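DNA processing protein DprA (Streptococcus pneumoniae, PDB 3UQZ) binds single-stranded DNA cooperatively, shields it from nucleases and helps load RecA onto it during natural transformation. Local coordinates at residues A[52-55]-A[56-60]; A[259-262]-A[263-267]; A[270-273]-A[274-277]. One frame throughout, in Å; residues are numbered along the deposited sequence.

Overall arrangement
Contact 1 lies in helix 49-58 of the SAM-like domain, whereas contacts 2 and 3 belong to the far edge of the Rossmann-like domain; the centres of contacts 1 and 2 are about 48 Å apart. Contact 1 is the most exposed (four of eight touching residues); five of nine are buried in contact 2, three of eight in contact 3. Contacts 2 and 3, centres about 16 Å apart, flank strand 268-269: 259-267 ends the helix before it, 270-277 starts the helix after it. Both touch the second subunit; contact 1 does not. Contact 1 combines apolar packing with a water bridge, contact 2 a histidine-glutamate overlap with a C-cap, and contact 3 a carboxylate with an N-cap.

Contact 1. Residues A[52-55]-A[56-60]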
loop_
_atom_site.group_PDB
_atom_site.type_symbol
_atom_site.label_atom_id
_atom_site.label_comp_id
_atom_site.label_asym_id
_atom_site.label_seq_id
_atom_site.Cartn_x
_atom_site.Cartn_y
_atom_site.Cartn_z
ATOM N N PHE A 52 -10.382 18.663 46.318
ATOM C CA PHE A 52 -11.508 18.394 45.428
ATOM C C PHE A 52 -12.825 18.811 46.110
ATOM O O PHE A 52 -13.623 19.544 45.515
ATOM C CB PHE A 52 -11.538 16.910 44.982
ATOM C CG PHE A 52 -12.924 16.362 44.720
ATOM C CD1 PHE A 52 -13.677 16.810 43.639
ATOM C CD2 PHE A 52 -13.496 15.436 45.581
ATOM C CE1 PHE A 52 -14.965 16.326 43.416
ATOM C CE2 PHE A 52 -14.787 14.953 45.357
ATOM C CZ PHE A 52 -15.509 15.397 44.273
HETATM N N MSE A 53 -13.035 18.337 47.360
HETATM C CA MSE A 53 -14.227 18.613 48.167
HETATM C C MSE A 53 -14.405 20.103 48.419
HETATM O O MSE A 53 -15.519 20.604 48.269
HETATM C CB MSE A 53 -14.174 17.836 49.472
HETATM C CG MSE A 53 -14.262 16.337 49.279
HETATM SE SE MSE A 53 -14.541 15.390 50.953
HETATM C CE MSE A 53 -16.397 16.051 51.246
ATOM N N GLU A 54 -13.286 20.820 48.697
ATOM C CA GLU A 54 -13.249 22.271 48.893
ATOM C C GLU A 54 -13.807 22.922 47.644
ATOM O O GLU A 54 -14.830 23.593 47.733
ATOM C CB GLU A 54 -11.806 22.748 49.162
ATOM C CG GLU A 54 -11.685 24.216 49.543
ATOM C CD GLU A 54 -10.263 24.736 49.648
ATOM O OE1 GLU A 54 -9.566 24.794 48.608
ATOM O OE2 GLU A 54 -9.851 25.105 50.773
ATOM N N ARG A 55 -13.187 22.648 46.474
ATOM C CA ARG A 55 -13.584 23.158 45.152
ATOM C C ARG A 55 -15.047 22.873 44.824
ATOM O O ARG A 55 -15.738 23.772 44.338
ATOM C CB ARG A 55 -12.658 22.614 44.055
ATOM C CG ARG A 55 -11.270 23.245 44.066
ATOM C CD ARG A 55 -10.444 22.830 42.872
ATOM N NE ARG A 55 -11.071 23.218 41.606
ATOM C CZ ARG A 55 -10.561 22.962 40.406
ATOM N NH1 ARG A 55 -9.400 22.327 40.293
ATOM N NH2 ARG A 55 -11.203 23.341 39.310
ATOM N N TYR A 56 -15.532 21.652 45.150
ATOM C CA TYR A 56 -16.927 21.258 44.942
ATOM C C TYR A 56 -17.880 22.195 45.712
ATOM O O TYR A 56 -18.860 22.684 45.145
ATOM C CB TYR A 56 -17.149 19.786 45.346
ATOM C CG TYR A 56 -18.561 19.290 45.103
ATOM C CD1 TYR A 56 -18.885 18.583 43.946
ATOM C CD2 TYR A 56 -19.574 19.527 46.032
ATOM C CE1 TYR A 56 -20.182 18.127 43.718
ATOM C CE2 TYR A 56 -20.877 19.082 45.809
ATOM C CZ TYR A 56 -21.176 18.385 44.651
ATOM O OH TYR A 56 -22.462 17.963 44.432
ATOM N N PHE A 57 -17.574 22.449 46.999
ATOM C CA PHE A 57 -18.367 23.322 47.867
ATOM C C PHE A 57 -18.359 24.787 47.454
ATOM O O PHE A 57 -19.372 25.466 47.651
ATOM C CB PHE A 57 -17.971 23.155 49.341
ATOM C CG PHE A 57 -18.347 21.811 49.916
ATOM C CD1 PHE A 57 -19.663 21.360 49.881
ATOM C CD2 PHE A 57 -17.396 21.005 50.517
ATOM C CE1 PHE A 57 -20.004 20.109 50.396
ATOM C CE2 PHE A 57 -17.740 19.748 51.016
ATOM C CZ PHE A 57 -19.044 19.329 50.993
ATOM N N GLN A 58 -17.244 25.265 46.853
ATOM C CA GLN A 58 -17.116 26.654 46.397
ATOM C C GLN A 58 -17.917 26.958 45.128
ATOM O O GLN A 58 -18.124 28.130 44.806
ATOM C CB GLN A 58 -15.643 27.060 46.256
ATOM C CG GLN A 58 -14.938 27.191 47.610
ATOM C CD GLN A 58 -13.436 27.147 47.527
ATOM O OE1 GLN A 58 -12.835 26.872 46.479
ATOM N NE2 GLN A 58 -12.789 27.408 48.654
ATOM N N ILE A 59 -18.386 25.912 44.422
ATOM C CA ILE A 59 -19.155 26.056 43.183
ATOM C C ILE A 59 -20.523 26.700 43.407
ATOM O O ILE A 59 -21.309 26.214 44.222
ATOM C CB ILE A 59 -19.222 24.710 42.382
ATOM C CG1 ILE A 59 -17.871 24.414 41.689
ATOM C CG2 ILE A 59 -20.371 24.705 41.359
ATOM C CD1 ILE A 59 -17.649 22.994 41.292
ATOM N N ASP A 60 -20.791 27.793 42.675
ATOM C CA ASP A 60 -22.076 28.488 42.689
ATOM C C ASP A 60 -23.001 27.702 41.750
ATOM O O ASP A 60 -22.920 27.848 40.527
ATOM C CB ASP A 60 -21.909 29.962 42.236
ATOM C CG ASP A 60 -23.188 30.776 42.024
ATOM O OD1 ASP A 60 -24.262 30.350 42.515
ATOM O OD2 ASP A 60 -23.106 31.862 41.402
HETATM O O HOH W 1 -10.334 26.117 46.308
#
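Met53 runs alongside the ring of Phe57 one helical turn on, the two side chains pointing the same way, and its terminal methyl CE (the residue is selenomethionine) comes within 3.9 Å of Phe57 CE2. A bend at chi3 (69°) turns that methyl out of the extended line of the chain. Both side chains also rest on Leu37 of helix 37-43. On the outward side, Glu54 and Gln58 pair through carbon and water: Gln58 NE2 lies 3.5 Å from Glu54 CG, with the amide and carboxylate planes 21° apart. A water bridges their oxygens, donating to Glu54 OE1 at 2.8 Å and to Gln58 OE1 at 2.6 Å, so each head group is linked to the other without a direct polar bond.

Underneath, the backbone keeps the i to i+4 pattern from Tyr56 N to Phe52 O (2.9 Å) through Gln58 N to Glu54 O (3.1 Å). It slackens at the end, where Ile59 N reaches Arg55 O only weakly, at 3.4 Å. Tyr56 takes the inward face, its OH bonded to Glu7 and its ring in a cation-pi contact with Lys10. Asp60 sits at the N-cap of the following helix, its OD1 weakly bonded to Ala62 N. This is the last turn of an amphipathic helix packed against helices 5-13 and 37-43, as expected in the small helical bundle of a SAM-like domain.

Contact 2. Residues A[259-262]-A[263-267]; sequences CHHL and IQEGA
His261 and Glu265 overlap where helix 257-264 ends, in a Schellman motif; between strands 243-246 and 268-269, this helix forms the connection of a beta-alpha-beta unit in the Rossmann-like domain.

The aromatic contact is a CH-pi one. Glu265 CG sits over one face of the imidazole, 4.1 Å from the ring centroid and displaced toward the rim beside NE2. His261 has its CG trans to the backbone N (chi1 172°), which swings the ring along the helix toward Glu265, while the glutamate chain bends at chi2. The carboxylate and ring planes are 37° apart, and Glu265 OE2 is 4.5 Å from His261 NE2, near but not in contact.

Apolar packing involves Leu262, Ile263 and Ala267. Across the turn, Ala267 CB settles 4.0 Å from Leu262 CB. Leu262 also reaches Leu231, Cys234 and Met238 of helix 229-239, and Ile263 packs on Ala246 of strand 243-246 as well as on Leu269 of the second subunit.

Among the polar side chains, His260 NE2 is bonded to Gly249 N, and Gln264 NE2 crosses the dimer interface to Leu269 O of the second subunit.

Backbone bonds close the helix. Glu265 N still makes a regular bond to His261 O, at 3.0 Å. Gly266 then adopts a positive phi of 122°, a conformation that suits a residue without a side chain, and its N bonds back to Ile263 O. The chain turns away with Ala267 N bonded to Leu262 O at 2.9 Å.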
loop_
_atom_site.group_PDB
_atom_site.type_symbol
_atom_site.label_atom_id
_atom_site.label_comp_id
_atom_site.label_asym_id
_atom_site.label_seq_id
_atom_site.Cartn_x
_atom_site.Cartn_y
_atom_site.Cartn_z
ATOM N N CYS A 259 0.330 6.893 5.763
ATOM C CA CYS A 259 -0.616 5.969 5.128
ATOM C C CYS A 259 0.133 4.729 4.685
ATOM O O CYS A 259 -0.335 3.616 4.911
ATOM C CB CYS A 259 -1.305 6.625 3.934
ATOM S SG CYS A 259 -2.298 8.083 4.337
ATOM N N HIS A 260 1.294 4.934 4.036
ATOM C CA HIS A 260 2.161 3.884 3.514
ATOM C C HIS A 260 2.720 3.030 4.632
ATOM O O HIS A 260 2.714 1.806 4.508
ATOM C CB HIS A 260 3.265 4.482 2.629
ATOM C CG HIS A 260 2.755 5.144 1.384
ATOM N ND1 HIS A 260 3.533 6.044 0.687
ATOM C CD2 HIS A 260 1.559 5.021 0.756
ATOM C CE1 HIS A 260 2.796 6.436 -0.340
ATOM N NE2 HIS A 260 1.598 5.853 -0.337
ATOM N N HIS A 261 3.146 3.664 5.742
ATOM C CA HIS A 261 3.663 2.983 6.930
ATOM C C HIS A 261 2.555 2.103 7.537
ATOM O O HIS A 261 2.824 0.952 7.883
ATOM C CB HIS A 261 4.187 4.008 7.950
ATOM C CG HIS A 261 4.567 3.418 9.272
ATOM N ND1 HIS A 261 5.773 2.751 9.452
ATOM C CD2 HIS A 261 3.889 3.412 10.444
ATOM C CE1 HIS A 261 5.785 2.360 10.718
ATOM N NE2 HIS A 261 4.677 2.741 11.359
ATOM N N LEU A 262 1.309 2.637 7.619
ATOM C CA LEU A 262 0.145 1.932 8.157
ATOM C C LEU A 262 -0.188 0.680 7.343
ATOM O O LEU A 262 -0.443 -0.372 7.935
ATOM C CB LEU A 262 -1.083 2.862 8.262
ATOM C CG LEU A 262 -1.120 3.831 9.456
ATOM C CD1 LEU A 262 -1.980 5.038 9.147
ATOM C CD2 LEU A 262 -1.579 3.143 10.723
ATOM N N ILE A 263 -0.170 0.789 5.989
ATOM C CA ILE A 263 -0.428 -0.325 5.062
ATOM C C ILE A 263 0.620 -1.427 5.281
ATOM O O ILE A 263 0.260 -2.603 5.362
ATOM C CB ILE A 263 -0.523 0.139 3.582
ATOM C CG1 ILE A 263 -1.778 0.991 3.361
ATOM C CG2 ILE A 263 -0.497 -1.055 2.613
ATOM C CD1 ILE A 263 -1.721 1.919 2.150
ATOM N N GLN A 264 1.900 -1.033 5.430
ATOM C CA GLN A 264 3.011 -1.955 5.681
ATOM C C GLN A 264 2.784 -2.701 6.993
ATOM O O GLN A 264 3.032 -3.902 7.059
ATOM C CB GLN A 264 4.351 -1.207 5.716
ATOM C CG GLN A 264 4.807 -0.709 4.351
ATOM C CD GLN A 264 6.065 0.132 4.399
ATOM O OE1 GLN A 264 6.363 0.836 5.377
ATOM N NE2 GLN A 264 6.796 0.132 3.302
ATOM N N GLU A 265 2.260 -1.987 8.011
ATOM C CA GLU A 265 1.966 -2.505 9.348
ATOM C C GLU A 265 0.670 -3.335 9.458
ATOM O O GLU A 265 0.367 -3.848 10.538
ATOM C CB GLU A 265 2.012 -1.385 10.397
ATOM C CG GLU A 265 3.405 -0.836 10.677
ATOM C CD GLU A 265 4.446 -1.811 11.203
ATOM O OE1 GLU A 265 4.087 -2.705 12.004
ATOM O OE2 GLU A 265 5.632 -1.665 10.827
ATOM N N GLY A 266 -0.064 -3.487 8.357
ATOM C CA GLY A 266 -1.262 -4.311 8.342
ATOM C C GLY A 266 -2.563 -3.655 7.935
ATOM O O GLY A 266 -3.565 -4.362 7.791
ATOM N N ALA A 267 -2.587 -2.315 7.752
ATOM C CA ALA A 267 -3.818 -1.612 7.358
ATOM C C ALA A 267 -4.214 -1.942 5.930
ATOM O O ALA A 267 -3.373 -2.364 5.125
ATOM C CB ALA A 267 -3.673 -0.112 7.533
#

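Contact 3. Residues A[270-273]-A[274-277]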
loop_
_atom_site.group_PDB
_atom_site.type_symbol
_atom_site.label_atom_id
_atom_site.label_comp_id
_atom_site.label_asym_id
_atom_site.label_seq_id
_atom_site.Cartn_x
_atom_site.Cartn_y
_atom_site.Cartn_z
ATOM N N VAL A 270 -6.877 1.212 0.304
ATOM C CA VAL A 270 -8.169 1.449 -0.359
ATOM C C VAL A 270 -8.043 2.409 -1.545
ATOM O O VAL A 270 -7.293 3.379 -1.474
ATOM C CB VAL A 270 -9.343 1.807 0.614
ATOM C CG1 VAL A 270 -9.650 0.651 1.569
ATOM C CG2 VAL A 270 -9.088 3.104 1.385
ATOM N N THR A 271 -8.764 2.123 -2.640
ATOM C CA THR A 271 -8.753 2.924 -3.879
ATOM C C THR A 271 -10.139 3.490 -4.199
ATOM O O THR A 271 -10.260 4.402 -5.020
ATOM C CB THR A 271 -8.198 2.102 -5.070
ATOM O OG1 THR A 271 -9.106 1.052 -5.388
ATOM C CG2 THR A 271 -6.816 1.515 -4.794
ATOM N N SER A 272 -11.186 2.929 -3.572
ATOM C CA SER A 272 -12.575 3.355 -3.762
ATOM C C SER A 272 -13.402 3.112 -2.487
ATOM O O SER A 272 -12.913 2.475 -1.547
ATOM C CB SER A 272 -13.195 2.597 -4.937
ATOM O OG SER A 272 -13.130 1.195 -4.737
ATOM N N GLY A 273 -14.652 3.589 -2.496
ATOM C CA GLY A 273 -15.616 3.369 -1.426
ATOM C C GLY A 273 -16.007 1.910 -1.361
ATOM O O GLY A 273 -16.265 1.381 -0.277
ATOM N N GLN A 274 -16.003 1.240 -2.529
ATOM C CA GLN A 274 -16.290 -0.186 -2.674
ATOM C C GLN A 274 -15.254 -1.028 -1.936
ATOM O O GLN A 274 -15.613 -2.051 -1.356
ATOM C CB GLN A 274 -16.339 -0.570 -4.150
ATOM C CG GLN A 274 -17.654 -1.209 -4.573
ATOM C CD GLN A 274 -17.693 -1.354 -6.075
ATOM O OE1 GLN A 274 -17.255 -2.366 -6.646
ATOM N NE2 GLN A 274 -18.202 -0.331 -6.755
ATOM N N ASP A 275 -13.981 -0.583 -1.929
ATOM C CA ASP A 275 -12.886 -1.243 -1.214
ATOM C C ASP A 275 -13.135 -1.188 0.290
ATOM O O ASP A 275 -12.836 -2.149 0.981
ATOM C CB ASP A 275 -11.532 -0.582 -1.546
ATOM C CG ASP A 275 -10.890 -0.964 -2.870
ATOM O OD1 ASP A 275 -11.399 -1.889 -3.538
ATOM O OD2 ASP A 275 -9.858 -0.366 -3.219
ATOM N N VAL A 276 -13.693 -0.062 0.788
ATOM C CA VAL A 276 -14.035 0.161 2.201
ATOM C C VAL A 276 -15.218 -0.734 2.572
ATOM O O VAL A 276 -15.127 -1.506 3.526
ATOM C CB VAL A 276 -14.320 1.667 2.522
ATOM C CG1 VAL A 276 -14.723 1.864 3.990
ATOM C CG2 VAL A 276 -13.125 2.554 2.159
ATOM N N LEU A 277 -16.304 -0.651 1.790
ATOM C CA LEU A 277 -17.528 -1.424 1.991
ATOM C C LEU A 277 -17.276 -2.920 1.991
ATOM O O LEU A 277 -17.884 -3.634 2.793
ATOM C CB LEU A 277 -18.606 -1.031 0.971
ATOM C CG LEU A 277 -19.126 0.405 1.057
ATOM C CD1 LEU A 277 -20.069 0.696 -0.062
ATOM C CD2 LEU A 277 -19.808 0.686 2.390
#
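Asp275 sends one carboxylate oxygen back over the loop to Thr271, where OD2 takes two bonds from the same residue. Thr271 N approaches on the anti side of the carboxylate, 2.8 Å from Asp275 OD2. The hydroxyl Thr271 OG1 also donates, at 2.7 Å, but comes to Asp275 OD2 from above the plane, 37° out of it. Gripped by backbone and side chain together, the carboxylate is tied to the start of the loop, and these two donors would be expected to stabilise its negative charge.

Behind the carboxylate the contact is carbon against carbon. The side chains of Val270 and Asp275 pass one another running opposite ways, Val270 CG1 lying 3.8 Å from Asp275 CB. The same methyl lies 4.0 Å from Val276 CG2, where the two valines meet at a slant.

The turn that brings these groups together is the N-terminus of helix 273-279, with Ser272 as its N-cap. With chi1 at 57°, Ser272 OG stands between its own backbone N and carbonyl carbon, facing the first turn, and accepts a weak, 3.4 Å bond from Asp275 N. That amide also has a weak bond to Ser272 O. The regular helical pattern begins with Leu277 N to Gly273 O, a nearly straight bond at 2.9 Å.

Farther out, Val270 pairs through its backbone with Ala246 of strand 243-246, and Val270 and Val276 both pack on Phe245, which seats the helix start against strand 243-246, next to the edge strand 268-269. Lys127 NZ of the same chain is hydrogen-bonded to Thr271 O. Across the dimer interface, Thr271 packs on His260 of the second subunit, and Gln264 NE2 of that subunit adds a weak bond to Asp275 OD2.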